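Local structure of secreted effector protein SifA (Salmonella typhimurium, 3CXB) at residues Gly196-Ala208 with Leu244-Ile258. The protein acts as a secreted effector required for endosomal tubulation and formation of Salmonella-induced filaments in host epithelial cells, and interacts with host PLEKHM2. Numbering follows the deposited sequence.
Sequences GWKAQEKATYLAA and LKQLEIPPPHTHIPI
Trp-197 lies 7.4 Å from His-255 and Ala-203 5.8 Å from Leu-244, measured CA to CA, as the irregular 244-258 segment wraps round the N-terminal turns of helix 197-220 on its way from helix 228-241 to helix 258-267. The His-255 ring sits between two helix side chains. Its plane is 24° from that of the six-membered ring of Trp-197, but with centroids 4.8 Å apart the rings are slid well past each other and share little face. Over one face lies CG of Gln-200, a CH-pi contact 3.9 Å from the His-255 ring centroid. The same glutamine, bent at chi2 (60°), turns its amide forward along the helix to Thr-204, one turn on, where NE2 donates to OG1 at 2.8 Å, in the amide plane; this probably helps hold the methylene over the imidazole. Glu-201 OE1 meets the His-255 edge in plane, 3.3 Å from CE1, and also accepts a weak bond (3.4 Å, 145°) from Ile-258 N, just after the N-cap Pro-257. CG1 of Ile-258 meets the Trp-197 ring at its edge, 3.6 Å from CH2. At the other end, CD2 of Leu-244 lies against Ala-203 and CG of Lys-202, while the extended Glu-248 side chain crosses Thr-204 at a slant, with OE1 near Thr-204 CA and Ala-207 CB. Helix 283-303 borders this region through Phe-303 on Lys-202 and Ser-295 on Ile-258. Apolar groups and the carbon parts of polar side chains share the 765 Å² buried, and the Glu-201 carboxylate, near the first turn of helix 258-267, would probably interact favourably with that helix's dipole.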
ATOM      1  N   GLY A 196      -6.639  -7.618 -17.735  1.00105.42           N
ATOM      2  CA  GLY A 196      -6.105  -6.732 -18.748  1.00 96.50           C
ATOM      3  C   GLY A 196      -5.947  -5.309 -18.255  1.00 89.73           C
ATOM      4  O   GLY A 196      -4.916  -4.679 -18.486  1.00 86.81           O
ATOM      5  N   TRP A 197      -6.969  -4.798 -17.576  1.00 83.90           N
ATOM      6  CA  TRP A 197      -6.937  -3.436 -17.052  1.00 81.49           C
ATOM      7  C   TRP A 197      -5.716  -3.198 -16.147  1.00 79.75           C
ATOM      8  O   TRP A 197      -5.207  -2.078 -16.053  1.00 77.63           O
ATOM      9  CB  TRP A 197      -8.243  -3.144 -16.290  1.00 80.47           C
ATOM     10  CG  TRP A 197      -8.042  -2.910 -14.842  1.00 81.31           C
ATOM     11  CD1 TRP A 197      -7.557  -3.803 -13.924  1.00 82.27           C
ATOM     12  CD2 TRP A 197      -8.239  -1.684 -14.140  1.00 81.48           C
ATOM     13  NE1 TRP A 197      -7.429  -3.201 -12.696  1.00 81.02           N
ATOM     14  CE2 TRP A 197      -7.843  -1.901 -12.799  1.00 81.08           C
ATOM     15  CE3 TRP A 197      -8.709  -0.421 -14.514  1.00 80.69           C
ATOM     16  CZ2 TRP A 197      -7.901  -0.899 -11.829  1.00 80.10           C
ATOM     17  CZ3 TRP A 197      -8.768   0.577 -13.548  1.00 81.00           C
ATOM     18  CH2 TRP A 197      -8.364   0.329 -12.218  1.00 79.90           C
ATOM     19  N   LYS A 198      -5.258  -4.259 -15.486  1.00 77.88           N
ATOM     20  CA  LYS A 198      -4.110  -4.177 -14.591  1.00 77.25           C
ATOM     21  C   LYS A 198      -2.853  -3.761 -15.329  1.00 77.48           C
ATOM     22  O   LYS A 198      -2.005  -3.062 -14.783  1.00 77.49           O
ATOM     23  CB  LYS A 198      -3.862  -5.523 -13.913  1.00 75.35           C
ATOM     24  CG  LYS A 198      -4.938  -5.935 -12.936  1.00 73.80           C
ATOM     25  CD  LYS A 198      -4.509  -7.188 -12.216  1.00 73.56           C
ATOM     26  CE  LYS A 198      -5.591  -7.715 -11.310  1.00 74.73           C
ATOM     27  NZ  LYS A 198      -5.167  -9.002 -10.675  1.00 76.55           N
ATOM     28  N   ALA A 199      -2.729  -4.203 -16.572  1.00 79.28           N
ATOM     29  CA  ALA A 199      -1.564  -3.869 -17.370  1.00 79.16           C
ATOM     30  C   ALA A 199      -1.629  -2.404 -17.774  1.00 79.98           C
ATOM     31  O   ALA A 199      -0.603  -1.736 -17.913  1.00 83.50           O
ATOM     32  CB  ALA A 199      -1.510  -4.761 -18.601  1.00 77.89           C
ATOM     33  N   GLN A 200      -2.846  -1.907 -17.940  1.00 84.22           N
ATOM     34  CA  GLN A 200      -3.057  -0.523 -18.334  1.00 89.98           C
ATOM     35  C   GLN A 200      -2.783   0.405 -17.162  1.00 85.21           C
ATOM     36  O   GLN A 200      -1.861   1.220 -17.203  1.00 82.91           O
ATOM     37  CB  GLN A 200      -4.501  -0.331 -18.816  1.00104.41           C
ATOM     38  CG  GLN A 200      -4.813   1.074 -19.323  1.00125.10           C
ATOM     39  CD  GLN A 200      -3.944   1.486 -20.510  1.00137.46           C
ATOM     40  OE1 GLN A 200      -3.929   0.820 -21.547  1.00147.17           O
ATOM     41  NE2 GLN A 200      -3.218   2.590 -20.359  1.00147.05           N
ATOM     42  N   GLU A 201      -3.596   0.261 -16.119  1.00 77.32           N
ATOM     43  CA  GLU A 201      -3.497   1.070 -14.908  1.00 69.33           C
ATOM     44  C   GLU A 201      -2.065   1.092 -14.392  1.00 63.41           C
ATOM     45  O   GLU A 201      -1.541   2.139 -14.028  1.00 60.85           O
ATOM     46  CB  GLU A 201      -4.445   0.501 -13.846  1.00 67.05           C
ATOM     47  CG  GLU A 201      -4.624   1.346 -12.598  1.00 68.46           C
ATOM     48  CD  GLU A 201      -5.184   2.722 -12.887  1.00 69.77           C
ATOM     49  OE1 GLU A 201      -6.155   2.809 -13.668  1.00 71.04           O
ATOM     50  OE2 GLU A 201      -4.660   3.714 -12.327  1.00 70.26           O
ATOM     51  N   LYS A 202      -1.424  -0.065 -14.380  1.00 57.74           N
ATOM     52  CA  LYS A 202      -0.063  -0.149 -13.905  1.00 53.42           C
ATOM     53  C   LYS A 202       0.870   0.799 -14.651  1.00 50.81           C
ATOM     54  O   LYS A 202       1.673   1.487 -14.032  1.00 51.72           O
ATOM     55  CB  LYS A 202       0.442  -1.586 -14.016  1.00 51.89           C
ATOM     56  CG  LYS A 202       1.844  -1.807 -13.462  1.00 50.67           C
ATOM     57  CD  LYS A 202       2.186  -3.284 -13.472  1.00 50.30           C
ATOM     58  CE  LYS A 202       3.600  -3.563 -12.980  1.00 49.04           C
ATOM     59  NZ  LYS A 202       3.894  -5.029 -13.039  1.00 48.80           N
ATOM     60  N   ALA A 203       0.778   0.852 -15.973  1.00 50.45           N
ATOM     61  CA  ALA A 203       1.659   1.738 -16.724  1.00 50.73           C
ATOM     62  C   ALA A 203       1.223   3.186 -16.582  1.00 50.23           C
ATOM     63  O   ALA A 203       2.022   4.048 -16.228  1.00 49.16           O
ATOM     64  CB  ALA A 203       1.690   1.343 -18.195  1.00 50.40           C
ATOM     65  N   THR A 204      -0.052   3.446 -16.842  1.00 50.34           N
ATOM     66  CA  THR A 204      -0.604   4.796 -16.762  1.00 54.03           C
ATOM     67  C   THR A 204      -0.298   5.487 -15.445  1.00 53.24           C
ATOM     68  O   THR A 204       0.313   6.557 -15.409  1.00 53.51           O
ATOM     69  CB  THR A 204      -2.136   4.778 -16.929  1.00 53.21           C
ATOM     70  OG1 THR A 204      -2.460   4.311 -18.241  1.00 55.44           O
ATOM     71  CG2 THR A 204      -2.724   6.182 -16.733  1.00 56.83           C
ATOM     72  N   TYR A 205      -0.750   4.862 -14.367  1.00 53.71           N
ATOM     73  CA  TYR A 205      -0.577   5.381 -13.016  1.00 52.81           C
ATOM     74  C   TYR A 205       0.890   5.642 -12.686  1.00 50.50           C
ATOM     75  O   TYR A 205       1.274   6.755 -12.340  1.00 49.84           O
ATOM     76  CB  TYR A 205      -1.186   4.385 -12.017  1.00 52.29           C
ATOM     77  CG  TYR A 205      -1.498   4.959 -10.651  1.00 53.22           C
ATOM     78  CD1 TYR A 205      -0.491   5.143  -9.697  1.00 52.76           C
ATOM     79  CD2 TYR A 205      -2.809   5.315 -10.307  1.00 51.82           C
ATOM     80  CE1 TYR A 205      -0.787   5.666  -8.437  1.00 51.41           C
ATOM     81  CE2 TYR A 205      -3.112   5.834  -9.054  1.00 48.87           C
ATOM     82  CZ  TYR A 205      -2.099   6.003  -8.126  1.00 50.40           C
ATOM     83  OH  TYR A 205      -2.402   6.472  -6.873  1.00 49.73           O
ATOM     84  N   LEU A 206       1.714   4.615 -12.818  1.00 50.56           N
ATOM     85  CA  LEU A 206       3.113   4.759 -12.497  1.00 52.29           C
ATOM     86  C   LEU A 206       3.860   5.794 -13.333  1.00 53.39           C
ATOM     87  O   LEU A 206       4.661   6.557 -12.789  1.00 52.23           O
ATOM     88  CB  LEU A 206       3.800   3.393 -12.576  1.00 52.85           C
ATOM     89  CG  LEU A 206       3.421   2.452 -11.420  1.00 53.96           C
ATOM     90  CD1 LEU A 206       3.938   1.042 -11.646  1.00 50.87           C
ATOM     91  CD2 LEU A 206       4.000   3.014 -10.133  1.00 53.66           C
ATOM     92  N   ALA A 207       3.613   5.836 -14.642  1.00 53.08           N
ATOM     93  CA  ALA A 207       4.314   6.809 -15.485  1.00 51.59           C
ATOM     94  C   ALA A 207       3.903   8.220 -15.069  1.00 50.55           C
ATOM     95  O   ALA A 207       4.734   9.140 -15.063  1.00 47.23           O
ATOM     96  CB  ALA A 207       4.021   6.568 -16.974  1.00 49.58           C
ATOM     97  N   ALA A 208       2.634   8.391 -14.700  1.00 47.15           N
ATOM     98  CA  ALA A 208       2.156   9.697 -14.248  1.00 45.36           C
ATOM     99  C   ALA A 208       2.873  10.104 -12.950  1.00 43.47           C
ATOM    100  O   ALA A 208       3.206  11.283 -12.752  1.00 44.48           O
ATOM    101  CB  ALA A 208       0.670   9.653 -14.016  1.00 45.68           C
ATOM    102  N   LEU A 244       7.982  -1.092 -17.357  1.00 89.02           N
ATOM    103  CA  LEU A 244       6.803  -0.651 -18.090  1.00 98.64           C
ATOM    104  C   LEU A 244       7.116   0.267 -19.257  1.00 99.23           C
ATOM    105  O   LEU A 244       8.095   1.005 -19.225  1.00101.79           O
ATOM    106  CB  LEU A 244       5.825   0.042 -17.140  1.00112.30           C
ATOM    107  CG  LEU A 244       4.750  -0.873 -16.540  1.00121.93           C
ATOM    108  CD1 LEU A 244       5.381  -2.166 -16.008  1.00128.02           C
ATOM    109  CD2 LEU A 244       4.006  -0.126 -15.442  1.00126.94           C
ATOM    110  N   LYS A 245       6.275   0.206 -20.287  1.00 98.71           N
ATOM    111  CA  LYS A 245       6.447   1.031 -21.481  1.00 99.41           C
ATOM    112  C   LYS A 245       5.260   1.965 -21.684  1.00101.50           C
ATOM    113  O   LYS A 245       4.131   1.654 -21.296  1.00100.10           O
ATOM    114  CB  LYS A 245       6.639   0.149 -22.721  1.00 98.45           C
ATOM    115  CG  LYS A 245       5.488  -0.803 -23.011  1.00 95.54           C
ATOM    116  CD  LYS A 245       4.619  -0.305 -24.145  1.00 96.96           C
ATOM    117  CE  LYS A 245       5.377  -0.333 -25.457  1.00 99.99           C
ATOM    118  NZ  LYS A 245       4.569   0.249 -26.564  1.00103.29           N
ATOM    119  N   GLN A 246       5.527   3.113 -22.296  1.00105.21           N
ATOM    120  CA  GLN A 246       4.491   4.103 -22.535  1.00108.45           C
ATOM    121  C   GLN A 246       3.785   3.860 -23.855  1.00114.14           C
ATOM    122  O   GLN A 246       4.406   3.889 -24.916  1.00114.26           O
ATOM    123  CB  GLN A 246       5.095   5.511 -22.530  1.00104.91           C
ATOM    124  CG  GLN A 246       4.062   6.632 -22.516  1.00100.72           C
ATOM    125  CD  GLN A 246       4.686   8.020 -22.515  1.00 98.73           C
ATOM    126  OE1 GLN A 246       3.981   9.032 -22.486  1.00 95.91           O
ATOM    127  NE2 GLN A 246       6.015   8.075 -22.548  1.00 97.13           N
ATOM    128  N   LEU A 247       2.484   3.607 -23.773  1.00121.54           N
ATOM    129  CA  LEU A 247       1.653   3.376 -24.948  1.00130.47           C
ATOM    130  C   LEU A 247       0.260   3.830 -24.535  1.00134.55           C
ATOM    131  O   LEU A 247      -0.719   3.090 -24.629  1.00135.06           O
ATOM    132  CB  LEU A 247       1.648   1.891 -25.323  1.00131.53           C
ATOM    133  CG  LEU A 247       1.402   1.560 -26.800  1.00134.01           C
ATOM    134  CD1 LEU A 247       1.497   0.059 -27.006  1.00134.07           C
ATOM    135  CD2 LEU A 247       0.042   2.075 -27.239  1.00135.08           C
ATOM    136  N   GLU A 248       0.200   5.070 -24.066  1.00136.66           N
ATOM    137  CA  GLU A 248      -1.030   5.675 -23.589  1.00137.62           C
ATOM    138  C   GLU A 248      -1.598   6.672 -24.595  1.00136.13           C
ATOM    139  O   GLU A 248      -2.119   7.721 -24.209  1.00133.62           O
ATOM    140  CB  GLU A 248      -0.747   6.380 -22.259  1.00135.87           C
ATOM    141  CG  GLU A 248       0.032   5.513 -21.272  1.00135.99           C
ATOM    142  CD  GLU A 248       0.630   6.307 -20.124  1.00135.21           C
ATOM    143  OE1 GLU A 248       1.359   5.710 -19.306  1.00131.85           O
ATOM    144  OE2 GLU A 248       0.374   7.524 -20.040  1.00133.27           O
ATOM    145  N   ILE A 249      -1.503   6.348 -25.881  1.00135.48           N
ATOM    146  CA  ILE A 249      -2.008   7.244 -26.916  1.00140.95           C
ATOM    147  C   ILE A 249      -2.980   6.573 -27.891  1.00140.87           C
ATOM    148  O   ILE A 249      -2.565   6.016 -28.905  1.00137.13           O
ATOM    149  CB  ILE A 249      -0.843   7.858 -27.726  1.00130.12           C
ATOM    150  CG1 ILE A 249       0.129   8.574 -26.786  1.00131.70           C
ATOM    151  CG2 ILE A 249      -1.386   8.844 -28.748  1.00135.50           C
ATOM    152  CD1 ILE A 249       1.305   9.219 -27.491  1.00127.21           C
ATOM    153  N   PRO A 250      -4.290   6.608 -27.588  1.00142.55           N
ATOM    154  CA  PRO A 250      -4.847   7.229 -26.388  1.00150.03           C
ATOM    155  C   PRO A 250      -5.053   6.140 -25.346  1.00150.35           C
ATOM    156  O   PRO A 250      -4.687   4.983 -25.569  1.00140.71           O
ATOM    157  CB  PRO A 250      -6.167   7.790 -26.893  1.00146.22           C
ATOM    158  CG  PRO A 250      -6.628   6.687 -27.776  1.00150.26           C
ATOM    159  CD  PRO A 250      -5.366   6.299 -28.548  1.00145.99           C
ATOM    160  N   PRO A 251      -5.611   6.501 -24.183  1.00148.06           N
ATOM    161  CA  PRO A 251      -5.862   5.527 -23.114  1.00154.72           C
ATOM    162  C   PRO A 251      -7.241   4.904 -23.315  1.00153.50           C
ATOM    163  O   PRO A 251      -8.190   5.323 -22.660  1.00146.93           O
ATOM    164  CB  PRO A 251      -5.824   6.381 -21.843  1.00155.98           C
ATOM    165  CG  PRO A 251      -5.051   7.624 -22.253  1.00160.31           C
ATOM    166  CD  PRO A 251      -5.576   7.868 -23.636  1.00154.60           C
ATOM    167  N   PRO A 252      -7.362   3.882 -24.191  1.00146.32           N
ATOM    168  CA  PRO A 252      -8.656   3.238 -24.447  1.00145.15           C
ATOM    169  C   PRO A 252      -9.748   3.718 -23.493  1.00143.78           C
ATOM    170  O   PRO A 252     -10.120   3.025 -22.548  1.00140.38           O
ATOM    171  CB  PRO A 252      -8.312   1.766 -24.305  1.00150.77           C
ATOM    172  CG  PRO A 252      -7.005   1.710 -25.038  1.00154.28           C
ATOM    173  CD  PRO A 252      -6.264   2.960 -24.547  1.00151.91           C
ATOM    174  N   HIS A 253     -10.248   4.921 -23.770  1.00137.76           N
ATOM    175  CA  HIS A 253     -11.263   5.587 -22.957  1.00130.10           C
ATOM    176  C   HIS A 253     -12.213   4.695 -22.162  1.00125.24           C
ATOM    177  O   HIS A 253     -12.602   5.049 -21.049  1.00127.79           O
ATOM    178  CB  HIS A 253     -12.056   6.580 -23.820  1.00130.25           C
ATOM    179  CG  HIS A 253     -11.242   7.742 -24.309  1.00130.83           C
ATOM    180  ND1 HIS A 253     -10.180   7.595 -25.179  1.00130.99           N
ATOM    181  CD2 HIS A 253     -11.328   9.068 -24.044  1.00130.07           C
ATOM    182  CE1 HIS A 253      -9.648   8.780 -25.426  1.00130.30           C
ATOM    183  NE2 HIS A 253     -10.326   9.691 -24.751  1.00129.85           N
ATOM    184  N   THR A 254     -12.591   3.546 -22.713  1.00119.75           N
ATOM    185  CA  THR A 254     -13.479   2.648 -21.985  1.00112.90           C
ATOM    186  C   THR A 254     -12.654   1.927 -20.923  1.00108.25           C
ATOM    187  O   THR A 254     -12.518   0.701 -20.941  1.00108.71           O
ATOM    188  CB  THR A 254     -14.130   1.610 -22.918  1.00115.51           C
ATOM    189  OG1 THR A 254     -14.803   2.288 -23.985  1.00113.75           O
ATOM    190  CG2 THR A 254     -15.150   0.773 -22.158  1.00113.05           C
ATOM    191  N   HIS A 255     -12.090   2.719 -20.012  1.00101.08           N
ATOM    192  CA  HIS A 255     -11.264   2.231 -18.904  1.00 95.91           C
ATOM    193  C   HIS A 255     -11.266   3.286 -17.804  1.00 95.64           C
ATOM    194  O   HIS A 255     -10.630   4.332 -17.944  1.00 94.91           O
ATOM    195  CB  HIS A 255      -9.824   1.980 -19.376  1.00 92.91           C
ATOM    196  CG  HIS A 255      -8.862   1.677 -18.266  1.00 86.26           C
ATOM    197  ND1 HIS A 255      -8.448   2.628 -17.358  1.00 82.79           N
ATOM    198  CD2 HIS A 255      -8.219   0.535 -17.929  1.00 83.58           C
ATOM    199  CE1 HIS A 255      -7.590   2.087 -16.512  1.00 80.31           C
ATOM    200  NE2 HIS A 255      -7.433   0.816 -16.837  1.00 81.68           N
ATOM    201  N   ILE A 256     -11.985   3.008 -16.719  1.00 93.59           N
ATOM    202  CA  ILE A 256     -12.079   3.940 -15.597  1.00 91.07           C
ATOM    203  C   ILE A 256     -10.925   3.740 -14.611  1.00 85.25           C
ATOM    204  O   ILE A 256     -10.914   2.773 -13.851  1.00 83.20           O
ATOM    205  CB  ILE A 256     -13.424   3.759 -14.841  1.00100.26           C
ATOM    206  CG1 ILE A 256     -14.599   3.885 -15.824  1.00103.80           C
ATOM    207  CG2 ILE A 256     -13.539   4.789 -13.711  1.00 98.54           C
ATOM    208  CD1 ILE A 256     -15.975   3.666 -15.195  1.00113.75           C
ATOM    209  N   PRO A 257      -9.941   4.657 -14.608  1.00 80.06           N
ATOM    210  CA  PRO A 257      -8.795   4.550 -13.704  1.00 75.05           C
ATOM    211  C   PRO A 257      -9.160   4.634 -12.223  1.00 71.70           C
ATOM    212  O   PRO A 257     -10.280   5.013 -11.868  1.00 67.78           O
ATOM    213  CB  PRO A 257      -7.896   5.697 -14.160  1.00 75.29           C
ATOM    214  CG  PRO A 257      -8.857   6.695 -14.647  1.00 78.57           C
ATOM    215  CD  PRO A 257      -9.827   5.865 -15.437  1.00 78.26           C
ATOM    216  N   ILE A 258      -8.207   4.261 -11.368  1.00 67.60           N
ATOM    217  CA  ILE A 258      -8.407   4.294  -9.924  1.00 65.42           C
ATOM    218  C   ILE A 258      -8.768   5.691  -9.407  1.00 65.22           C
ATOM    219  O   ILE A 258      -9.616   5.820  -8.529  1.00 63.91           O
ATOM    220  CB  ILE A 258      -7.160   3.775  -9.172  1.00 59.86           C
ATOM    221  CG1 ILE A 258      -6.895   2.324  -9.562  1.00 57.98           C
ATOM    222  CG2 ILE A 258      -7.370   3.885  -7.675  1.00 59.40           C
ATOM    223  CD1 ILE A 258      -5.784   1.677  -8.799  1.00 55.49           C
TER